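Local coordinates for uncharacterized protein (PDB 3H04), which is of unknown function but belongs to the alpha/beta-hydrolase superfamily and is probably a serine hydrolase of the esterase type, at residues 32-37 / 62-67; 39-44 / 173-178; 98-103 / 120-125; 156-161 / 169-174. All blocks are in the same frame, centred on the assembly; numbering follows the deposited sequence.

Contact 1 of 4, residues 32-37 / 62-67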
# COMPACT_ATOMS: atom_id res chain seq x y z
N ILE A 32 -13.58 3.43 0.00
CA ILE A 32 -12.30 2.89 -0.42
C ILE A 32 -11.25 3.54 0.49
O ILE A 32 -11.00 4.74 0.39
CB ILE A 32 -12.00 3.27 -1.87
CG1 ILE A 32 -13.09 2.77 -2.81
CG2 ILE A 32 -10.60 2.68 -2.29
CD1 ILE A 32 -13.10 3.46 -4.18
N VAL A 33 -10.60 2.73 1.31
CA VAL A 33 -9.49 3.18 2.13
C VAL A 33 -8.18 2.99 1.40
O VAL A 33 -7.74 1.86 1.19
CB VAL A 33 -9.42 2.40 3.47
CG1 VAL A 33 -8.26 2.97 4.36
CG2 VAL A 33 -10.82 2.44 4.20
N TYR A 34 -7.55 4.11 1.05
CA TYR A 34 -6.38 4.12 0.19
C TYR A 34 -5.09 4.20 1.00
O TYR A 34 -4.95 5.07 1.85
CB TYR A 34 -6.44 5.26 -0.82
CG TYR A 34 -5.14 5.42 -1.56
CD1 TYR A 34 -4.74 4.48 -2.50
CD2 TYR A 34 -4.29 6.51 -1.31
CE1 TYR A 34 -3.53 4.58 -3.14
CE2 TYR A 34 -3.10 6.63 -1.97
CZ TYR A 34 -2.72 5.66 -2.90
OH TYR A 34 -1.51 5.73 -3.56
N ILE A 35 -4.15 3.28 0.69
CA ILE A 35 -2.87 3.24 1.37
C ILE A 35 -1.78 3.37 0.33
O ILE A 35 -1.60 2.48 -0.56
CB ILE A 35 -2.73 1.97 2.23
CG1 ILE A 35 -3.97 1.77 3.10
CG2 ILE A 35 -1.43 2.05 3.06
CD1 ILE A 35 -3.85 0.72 4.17
N HIS A 36 -1.04 4.48 0.42
CA HIS A 36 -0.04 4.84 -0.57
C HIS A 36 1.17 3.93 -0.47
O HIS A 36 1.35 3.29 0.54
CB HIS A 36 0.46 6.29 -0.37
CG HIS A 36 1.24 6.49 0.90
ND1 HIS A 36 2.62 6.36 0.97
CD2 HIS A 36 0.84 6.88 2.14
CE1 HIS A 36 3.02 6.61 2.21
NE2 HIS A 36 1.96 6.94 2.94
N GLY A 37 1.99 3.92 -1.50
CA GLY A 37 3.18 3.10 -1.50
C GLY A 37 4.43 3.81 -0.97
O GLY A 37 4.32 4.77 -0.21
N LEU A 62 -13.40 8.06 -1.03
CA LEU A 62 -11.99 7.72 -1.06
C LEU A 62 -11.33 8.34 0.17
O LEU A 62 -11.39 9.54 0.36
CB LEU A 62 -11.30 8.25 -2.33
CG LEU A 62 -9.83 7.83 -2.46
CD1 LEU A 62 -9.73 6.30 -2.55
CD2 LEU A 62 -9.22 8.49 -3.69
N ILE A 63 -10.75 7.50 1.02
CA ILE A 63 -10.13 7.97 2.26
C ILE A 63 -8.63 7.71 2.23
O ILE A 63 -8.23 6.56 2.17
CB ILE A 63 -10.75 7.28 3.45
CG1 ILE A 63 -12.26 7.43 3.42
CG2 ILE A 63 -10.18 7.91 4.76
CD1 ILE A 63 -13.07 6.25 2.91
N GLN A 64 -7.81 8.74 2.25
CA GLN A 64 -6.37 8.55 2.08
C GLN A 64 -5.67 8.55 3.44
O GLN A 64 -5.62 9.59 4.10
CB GLN A 64 -5.86 9.62 1.10
CG GLN A 64 -6.64 9.41 -0.17
CD GLN A 64 -6.31 10.31 -1.30
OE1 GLN A 64 -7.18 11.08 -1.71
NE2 GLN A 64 -5.11 10.18 -1.88
N LEU A 65 -5.22 7.39 3.90
CA LEU A 65 -4.70 7.34 5.27
C LEU A 65 -3.22 7.53 5.36
O LEU A 65 -2.52 7.43 4.38
CB LEU A 65 -5.12 6.08 6.06
CG LEU A 65 -4.62 4.68 5.81
CD1 LEU A 65 -3.16 4.48 6.13
CD2 LEU A 65 -5.56 3.67 6.65
N SER A 66 -2.76 7.85 6.56
CA SER A 66 -1.34 8.07 6.81
C SER A 66 -0.84 7.13 7.89
O SER A 66 -1.63 6.65 8.72
CB SER A 66 -1.10 9.52 7.18
OG SER A 66 -1.41 10.33 6.02
N TYR A 67 0.46 6.85 7.84
CA TYR A 67 1.12 6.06 8.87
C TYR A 67 2.55 6.58 8.99
O TYR A 67 3.08 7.13 8.04
CB TYR A 67 1.12 4.56 8.50
CG TYR A 67 1.68 4.29 7.14
CD1 TYR A 67 3.04 4.05 6.96
CD2 TYR A 67 0.87 4.26 6.02
CE1 TYR A 67 3.56 3.80 5.69
CE2 TYR A 67 1.38 3.99 4.75
CZ TYR A 67 2.73 3.76 4.61
OH TYR A 67 3.24 3.55 3.37
O HOH W 1 -2.50 6.66 1.67
O HOH W 2 2.21 7.67 5.53
O HOH W 3 5.74 4.13 2.25

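Contact 2 of 4, residues 39-44 / 173-178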
# COMPACT_ATOMS: atom_id res chain seq x y z
N GLY A 39 7.63 1.79 -0.31
CA GLY A 39 8.47 0.79 0.36
C GLY A 39 8.50 0.89 1.89
O GLY A 39 9.44 0.41 2.52
N LEU A 40 7.43 1.44 2.44
CA LEU A 40 7.24 1.78 3.86
C LEU A 40 8.18 2.89 4.35
O LEU A 40 8.20 3.17 5.56
CB LEU A 40 7.37 0.53 4.77
CG LEU A 40 6.56 -0.73 4.39
CD1 LEU A 40 7.07 -1.99 5.17
CD2 LEU A 40 5.05 -0.49 4.58
N MET A 41 8.93 3.53 3.45
CA MET A 41 10.02 4.44 3.86
C MET A 41 9.89 5.86 3.34
O MET A 41 10.49 6.81 3.88
CB MET A 41 11.37 3.88 3.40
CG MET A 41 11.75 2.52 3.90
SD MET A 41 13.47 1.96 3.47
CE MET A 41 13.54 0.72 4.70
N PHE A 42 9.14 6.04 2.25
CA PHE A 42 8.89 7.35 1.74
C PHE A 42 7.45 7.45 1.19
O PHE A 42 6.67 6.50 1.24
CB PHE A 42 9.94 7.75 0.64
CG PHE A 42 9.80 6.98 -0.65
CD1 PHE A 42 9.10 7.50 -1.72
CD2 PHE A 42 10.37 5.68 -0.78
CE1 PHE A 42 8.97 6.82 -2.91
CE2 PHE A 42 10.24 4.96 -1.97
CZ PHE A 42 9.53 5.52 -3.04
N GLY A 43 7.11 8.62 0.69
CA GLY A 43 5.82 8.80 0.02
C GLY A 43 4.92 9.76 0.78
O GLY A 43 5.36 10.52 1.71
N LYS A 44 3.68 9.81 0.34
CA LYS A 44 2.65 10.65 0.98
C LYS A 44 1.29 10.09 0.58
O LYS A 44 1.17 9.43 -0.48
CB LYS A 44 2.76 12.11 0.55
CG LYS A 44 2.50 12.38 -0.93
CD LYS A 44 2.84 13.86 -1.32
CE LYS A 44 2.68 14.03 -2.85
NZ LYS A 44 2.42 15.42 -3.18
N PHE A 173 13.44 9.32 -0.78
CA PHE A 173 13.35 8.03 -1.47
C PHE A 173 14.67 7.27 -1.65
O PHE A 173 14.67 6.03 -1.78
CB PHE A 173 12.61 8.18 -2.77
CG PHE A 173 13.45 8.52 -3.88
CD1 PHE A 173 14.09 7.52 -4.55
CD2 PHE A 173 13.66 9.84 -4.24
CE1 PHE A 173 14.88 7.77 -5.54
CE2 PHE A 173 14.49 10.09 -5.33
CZ PHE A 173 15.11 9.04 -5.96
N LEU A 174 15.81 7.98 -1.56
CA LEU A 174 17.10 7.31 -1.65
C LEU A 174 17.34 6.37 -0.49
O LEU A 174 18.14 5.47 -0.63
CB LEU A 174 18.25 8.32 -1.71
CG LEU A 174 18.33 9.10 -3.02
CD1 LEU A 174 19.33 10.27 -2.85
CD2 LEU A 174 18.68 8.20 -4.22
N ILE A 175 16.68 6.60 0.65
CA ILE A 175 16.77 5.66 1.79
C ILE A 175 16.26 4.27 1.36
O ILE A 175 16.86 3.24 1.71
CB ILE A 175 15.93 6.13 2.98
CG1 ILE A 175 16.40 7.48 3.53
CG2 ILE A 175 16.00 5.09 4.15
CD1 ILE A 175 15.27 8.05 4.47
N TYR A 176 15.21 4.26 0.56
CA TYR A 176 14.61 3.00 0.05
C TYR A 176 15.50 2.37 -1.06
O TYR A 176 15.70 1.15 -1.08
CB TYR A 176 13.21 3.26 -0.48
CG TYR A 176 12.61 2.06 -1.19
CD1 TYR A 176 12.16 0.94 -0.45
CD2 TYR A 176 12.58 1.98 -2.55
CE1 TYR A 176 11.68 -0.19 -1.04
CE2 TYR A 176 12.02 0.85 -3.20
CZ TYR A 176 11.57 -0.23 -2.42
OH TYR A 176 11.05 -1.42 -2.94
N VAL A 177 16.01 3.19 -1.96
CA VAL A 177 16.92 2.71 -3.00
C VAL A 177 18.13 2.04 -2.35
O VAL A 177 18.58 0.94 -2.74
CB VAL A 177 17.37 3.90 -3.91
CG1 VAL A 177 18.59 3.51 -4.72
CG2 VAL A 177 16.22 4.35 -4.92
N TYR A 178 18.64 2.71 -1.32
CA TYR A 178 19.79 2.20 -0.59
C TYR A 178 19.42 0.87 0.08
O TYR A 178 20.16 -0.11 -0.01
CB TYR A 178 20.21 3.21 0.47
CG TYR A 178 21.36 2.73 1.31
CD1 TYR A 178 22.65 2.74 0.83
CD2 TYR A 178 21.15 2.29 2.61
CE1 TYR A 178 23.74 2.32 1.64
CE2 TYR A 178 22.20 1.85 3.40
CZ TYR A 178 23.47 1.86 2.91
OH TYR A 178 24.48 1.41 3.71

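Contact 3 of 4, residues 98-103 / 120-125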
# COMPACT_ATOMS: atom_id res chain seq x y z
N ILE A 98 -16.94 -1.52 2.57
CA ILE A 98 -15.62 -0.93 2.75
C ILE A 98 -14.55 -1.79 2.05
O ILE A 98 -14.59 -3.03 2.10
CB ILE A 98 -15.36 -0.66 4.27
CG1 ILE A 98 -14.10 0.16 4.50
CG2 ILE A 98 -15.37 -1.95 5.08
CD1 ILE A 98 -14.05 0.83 5.91
N PHE A 99 -13.61 -1.10 1.38
CA PHE A 99 -12.53 -1.71 0.64
C PHE A 99 -11.17 -1.09 1.01
O PHE A 99 -11.09 0.10 1.36
CB PHE A 99 -12.77 -1.49 -0.86
CG PHE A 99 -14.13 -1.96 -1.31
CD1 PHE A 99 -14.32 -3.27 -1.69
CD2 PHE A 99 -15.23 -1.10 -1.31
CE1 PHE A 99 -15.57 -3.72 -2.09
CE2 PHE A 99 -16.45 -1.54 -1.69
CZ PHE A 99 -16.62 -2.84 -2.10
N THR A 100 -10.12 -1.88 0.84
CA THR A 100 -8.75 -1.36 0.94
C THR A 100 -8.14 -1.36 -0.46
O THR A 100 -8.37 -2.26 -1.28
CB THR A 100 -7.90 -2.12 1.95
OG1 THR A 100 -7.86 -3.53 1.65
CG2 THR A 100 -8.48 -1.90 3.40
N PHE A 101 -7.42 -0.29 -0.76
CA PHE A 101 -6.79 -0.08 -2.05
C PHE A 101 -5.41 0.37 -1.70
O PHE A 101 -5.27 1.42 -1.08
CB PHE A 101 -7.55 0.99 -2.85
CG PHE A 101 -6.80 1.48 -4.07
CD1 PHE A 101 -5.88 0.68 -4.71
CD2 PHE A 101 -7.03 2.76 -4.56
CE1 PHE A 101 -5.22 1.10 -5.87
CE2 PHE A 101 -6.34 3.22 -5.69
CZ PHE A 101 -5.45 2.39 -6.36
N GLY A 102 -4.40 -0.45 -2.03
CA GLY A 102 -3.00 -0.07 -1.87
C GLY A 102 -2.19 -0.19 -3.14
O GLY A 102 -2.55 -0.94 -4.09
N ARG A 103 -1.10 0.55 -3.18
CA ARG A 103 -0.11 0.46 -4.23
C ARG A 103 1.18 0.12 -3.57
O ARG A 103 1.59 0.76 -2.60
CB ARG A 103 -0.01 1.76 -5.05
CG ARG A 103 -1.37 2.14 -5.63
CD ARG A 103 -1.37 3.18 -6.68
NE ARG A 103 -0.81 4.46 -6.22
CZ ARG A 103 -0.51 5.50 -7.01
NH1 ARG A 103 -0.68 5.44 -8.31
NH2 ARG A 103 -0.03 6.62 -6.47
N ASP A 120 -14.95 -5.77 2.44
CA ASP A 120 -15.67 -6.34 1.27
C ASP A 120 -14.83 -6.64 0.04
O ASP A 120 -15.27 -7.32 -0.89
CB ASP A 120 -16.82 -5.40 0.93
CG ASP A 120 -17.73 -5.22 2.12
OD1 ASP A 120 -18.50 -6.14 2.34
OD2 ASP A 120 -17.60 -4.24 2.88
N GLY A 121 -13.60 -6.15 0.04
CA GLY A 121 -12.69 -6.41 -1.06
C GLY A 121 -11.39 -5.66 -0.93
O GLY A 121 -11.28 -4.74 -0.14
N VAL A 122 -10.41 -6.07 -1.74
CA VAL A 122 -9.09 -5.46 -1.74
C VAL A 122 -8.64 -5.20 -3.16
O VAL A 122 -8.83 -6.08 -4.05
CB VAL A 122 -7.98 -6.41 -1.12
CG1 VAL A 122 -6.57 -5.73 -1.23
CG2 VAL A 122 -8.31 -6.73 0.33
N ILE A 123 -8.08 -4.01 -3.38
CA ILE A 123 -7.47 -3.64 -4.65
C ILE A 123 -5.97 -3.57 -4.40
O ILE A 123 -5.54 -2.78 -3.59
CB ILE A 123 -7.97 -2.31 -5.17
CG1 ILE A 123 -9.52 -2.28 -5.10
CG2 ILE A 123 -7.37 -2.03 -6.57
CD1 ILE A 123 -10.07 -0.90 -4.91
N ASP A 124 -5.22 -4.43 -5.10
CA ASP A 124 -3.78 -4.67 -4.88
C ASP A 124 -3.07 -4.30 -6.14
O ASP A 124 -3.08 -5.06 -7.12
CB ASP A 124 -3.57 -6.16 -4.54
CG ASP A 124 -2.11 -6.62 -4.61
OD1 ASP A 124 -1.15 -5.81 -4.69
OD2 ASP A 124 -1.94 -7.88 -4.62
N PHE A 125 -2.46 -3.10 -6.14
CA PHE A 125 -1.63 -2.68 -7.26
C PHE A 125 -0.17 -2.98 -6.89
O PHE A 125 0.37 -2.39 -5.96
CB PHE A 125 -1.79 -1.19 -7.56
CG PHE A 125 -2.96 -0.83 -8.44
CD1 PHE A 125 -4.06 -1.68 -8.64
CD2 PHE A 125 -2.95 0.40 -9.08
CE1 PHE A 125 -5.16 -1.27 -9.45
CE2 PHE A 125 -3.98 0.79 -9.87
CZ PHE A 125 -5.10 -0.04 -10.07

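Contact 4 of 4, residues 156-161 / 169-174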
# COMPACT_ATOMS: atom_id res chain seq x y z
N ALA A 156 21.75 8.66 6.26
CA ALA A 156 21.27 9.00 7.59
C ALA A 156 20.77 10.44 7.61
O ALA A 156 19.84 10.78 8.33
CB ALA A 156 22.35 8.80 8.60
N GLN A 157 21.37 11.30 6.81
CA GLN A 157 20.92 12.70 6.80
C GLN A 157 19.64 12.92 6.00
O GLN A 157 19.16 14.05 5.90
CB GLN A 157 22.06 13.63 6.34
CG GLN A 157 23.28 13.64 7.30
CD GLN A 157 22.91 13.93 8.78
OE1 GLN A 157 23.13 13.09 9.66
NE2 GLN A 157 22.31 15.09 9.04
N LEU A 158 19.07 11.85 5.42
CA LEU A 158 17.77 11.96 4.77
C LEU A 158 16.63 11.54 5.69
O LEU A 158 15.45 11.67 5.34
CB LEU A 158 17.78 11.16 3.49
CG LEU A 158 18.70 11.70 2.40
CD1 LEU A 158 18.75 10.76 1.18
CD2 LEU A 158 18.25 13.17 2.04
N THR A 159 17.00 11.07 6.88
CA THR A 159 16.06 10.73 7.90
C THR A 159 15.74 11.91 8.80
O THR A 159 16.43 12.96 8.83
CB THR A 159 16.52 9.52 8.78
OG1 THR A 159 17.65 9.89 9.55
CG2 THR A 159 16.86 8.34 7.91
N SER A 160 14.69 11.71 9.57
CA SER A 160 14.16 12.75 10.40
C SER A 160 14.51 12.42 11.85
O SER A 160 14.60 11.25 12.21
CB SER A 160 12.63 12.82 10.20
OG SER A 160 12.07 13.76 11.09
N PRO A 161 14.70 13.45 12.69
CA PRO A 161 14.98 13.19 14.08
C PRO A 161 13.75 12.69 14.82
O PRO A 161 13.88 12.08 15.88
CB PRO A 161 15.48 14.54 14.63
CG PRO A 161 14.99 15.55 13.71
CD PRO A 161 14.65 14.90 12.40
N ILE A 169 11.88 15.73 3.20
CA ILE A 169 12.87 16.21 2.26
C ILE A 169 12.62 15.49 0.94
O ILE A 169 12.29 14.31 0.93
CB ILE A 169 14.31 15.95 2.79
CG1 ILE A 169 15.39 16.68 1.97
CG2 ILE A 169 14.61 14.45 2.94
CD1 ILE A 169 15.48 18.16 2.17
N ALA A 170 12.76 16.22 -0.15
CA ALA A 170 12.47 15.71 -1.47
C ALA A 170 13.16 14.39 -1.73
O ALA A 170 12.53 13.53 -2.32
CB ALA A 170 12.83 16.73 -2.57
N GLN A 171 14.42 14.20 -1.28
CA GLN A 171 15.13 12.99 -1.72
C GLN A 171 15.14 11.80 -0.74
O GLN A 171 15.94 10.90 -0.80
CB GLN A 171 16.52 13.32 -2.21
CG GLN A 171 17.43 13.79 -1.25
CD GLN A 171 17.35 15.29 -1.00
OE1 GLN A 171 16.31 15.94 -1.15
NE2 GLN A 171 18.44 15.83 -0.54
N ARG A 172 14.15 11.77 0.10
CA ARG A 172 14.04 10.76 1.09
C ARG A 172 13.99 9.39 0.42
O ARG A 172 14.46 8.41 1.01
CB ARG A 172 12.76 11.00 1.92
CG ARG A 172 12.58 9.99 3.01
CD ARG A 172 11.45 10.38 3.88
NE ARG A 172 11.24 9.29 4.79
CZ ARG A 172 11.58 9.27 6.06
NH1 ARG A 172 12.10 10.34 6.66
NH2 ARG A 172 11.37 8.14 6.72
N PHE A 173 13.44 9.32 -0.78
CA PHE A 173 13.35 8.03 -1.47
C PHE A 173 14.67 7.27 -1.65
O PHE A 173 14.67 6.03 -1.78
CB PHE A 173 12.61 8.18 -2.77
CG PHE A 173 13.45 8.52 -3.88
CD1 PHE A 173 14.09 7.52 -4.55
CD2 PHE A 173 13.66 9.84 -4.24
CE1 PHE A 173 14.88 7.77 -5.54
CE2 PHE A 173 14.49 10.09 -5.33
CZ PHE A 173 15.11 9.04 -5.96
N LEU A 174 15.81 7.98 -1.56
CA LEU A 174 17.10 7.31 -1.65
C LEU A 174 17.34 6.37 -0.49
O LEU A 174 18.14 5.47 -0.63
CB LEU A 174 18.25 8.32 -1.71
CG LEU A 174 18.33 9.10 -3.02
CD1 LEU A 174 19.33 10.27 -2.85
CD2 LEU A 174 18.68 8.20 -4.22

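Contact 1 of 4, residues 32-37 / 62-67
The carbonyl oxygen of Y34 is gripped twice, by L65 N at 3.1 Å and by a water at 2.9 Å. Here strands 30-35 and 60-65 pair in a parallel beta-alpha-beta crossover of the alpha/beta-hydrolase sheet. Straight 2.8 Å bonds run from I63 N to I32 O and from Y34 N to I63 O. Beyond Q64 the strands part, and the same water bridges them, accepting from H36 N and donating to L65 O. Beta-branched residues and leucines suit the buried flanks: V33 CG1 meets L65 CD2 at 3.6 Å, and L62 CD1 lies against I32 CG2. The hydroxyl of Y34 turns to D47 and R103.

H36 opens the His-Gly-Gly-Gly run that in related esterases carries the oxyanion hole. With CG between its backbone N and carbonyl carbon (chi1 67°), its ring lies within 6° of parallel to that of Y67 but slid aside. Two polar contacts probably restrain its rotation: NE2 meets a second water at the ring edge, and ND1 donates to G37 O at 2.6 Å in a bent bond tilted from the ring plane. Over one face, Y67 OH stands 3.3 Å from H36 CE1.

Contact 2 of 4, residues 39-44 / 173-178
F42 and F173 lie side by side and point the same way, yet their rings do not stack: it is CB of F173 that sits over the ring of F42, 3.6 Å from its centroid and only 9° off the normal, a CH-pi contact. CB of Y176 comes in at the edge, 3.7 Å from F42 CE2, and the two rings stand obliquely, planes 52° apart. F42 is thus met over a face and at an edge, a place that a flat, apolar ring fills well.

M41 stretches its extended chain to the helix and lays SD 3.8 Å from Y176 CA, near the plane of the Y176 ring; the flexible thioether also touches CG2 of I175. A chi1 of 172°, which sets CG opposite the backbone N, carries the Y176 ring to the loop, where CE1 lies 3.6 Å from G39 CA. Glycine suits this point, since it brings no side chain against the ring and tolerates a positive phi. The hydroxyl of Y176 is bonded to D222 and R180. The contact packs a helix of the segment inserted between sheet strands, probably a cap, onto the glycine-rich loop that in related alpha/beta-hydrolase esterases forms the oxyanion hole.

Contact 3 of 4, residues 98-103 / 120-125
I98 and D120 are joined by two nearly straight bonds: I98 N donates to OD2 of D120 at 2.8 Å, and D120 N returns a bond to I98 O, also at 2.8 Å. The carboxylate is met on its anti side, 21° out of its plane. Aspartate suits this end of the strand pair, because its short side chain can take the I98 N-H while its own backbone N starts the pairing. From there the parallel bonds alternate along the strands, tightest where I123 N meets T100 O at 2.7 Å and continuing from G102 N to I123 O and from F125 N to G102 O.

On the face of F99, F101, I123 and F125, which helix 256-273 helps cover, F101 and F125 form a T-shaped pair with planes 74° apart. A chi1 of 168° sends the F101 ring toward F125, and its CE1 points at the centre of that ring, 3.9 Å from CG of F125. CG2 of I123 lies 3.6 Å from CD1 of F101. The F99 ring leans obliquely against G121, its CD1 3.4 Å from G121 N, an approach eased by the missing side chain. R103, on the same face, packs its CG on CB of F125 and carries its guanidinium to a salt bridge with D251. On the other face, toward helix 105-116, T100 OG1 rests 3.5 Å from CG2 of V122 and bonds to S110 O. Strand 98-103, helix 105-116 and strand 121-125 make a beta-alpha-beta unit, and G102 probably opens the GxSxG nucleophile elbow of an alpha/beta hydrolase.

Contact 4 of 4, residues 156-161 / 169-174
L158 reaches across to Q171 from a type I beta turn, A156 to T159, at the end of helix 152-156 in the segment inserted between sheet strands. Most of the contact is apolar. With CG anti to the carbonyl carbon (chi1 -67°), the leucine spreads its two methyls over the approach to helix 173-182. CD2 comes 3.4 Å from CG of Q171, the two side chains crossing at about a right angle, and lies 4.0 Å from CG2 of I169. CD1 meets the carbonyl O of Q171 at 3.4 Å and CB of L174 at 3.8 Å. A forked side chain suits this position, since each branch finds its own neighbours; the glutamine offers its CG, and its chain, bent at chi2, keeps NE2 beside the same methyl.

On the polar side R172 runs extended from CG to NE past L158 O, its guanidinium edge turned toward S160 N. NH1 lies 3.8 Å from L158 O, too far for a bond; that oxygen accepts from Q168 NE2. The firm partners of R172 are E72, in a salt bridge, M41 O and Q168 OE1. The other carboxylate oxygen of E72 accepts from S160 N, so that one acid serves both segments.

Within the segments, local hydrogen bonds shape each chain. L174 N donates to Q171 O, while in the turn A156 O takes two bonds from one residue, from T159 N at 3.2 Å and from T159 OG1 at 2.7 Å.

In the fold
From the N terminus, contact 1 closes the short loop through helix 50-56, pairing two central strands of the sheet. Contact 2 begins before that loop is complete, so the two cross: segment 39-44 leaves strand 30-35 and meets helix 173-182 far along the chain. Within this long span lies contact 3, which closes the crossover through helix 105-116 and joins the sheet of contact 1, strands 30-35 and 98-103 being neighbours. Contact 4 is local and shares F173 and L174 with contact 2. Contacts 1 and 3 thus build the sheet, contact 2 ties the loop after strand 30-35 to the inserted helical segment, and contact 4 folds that segment on itself.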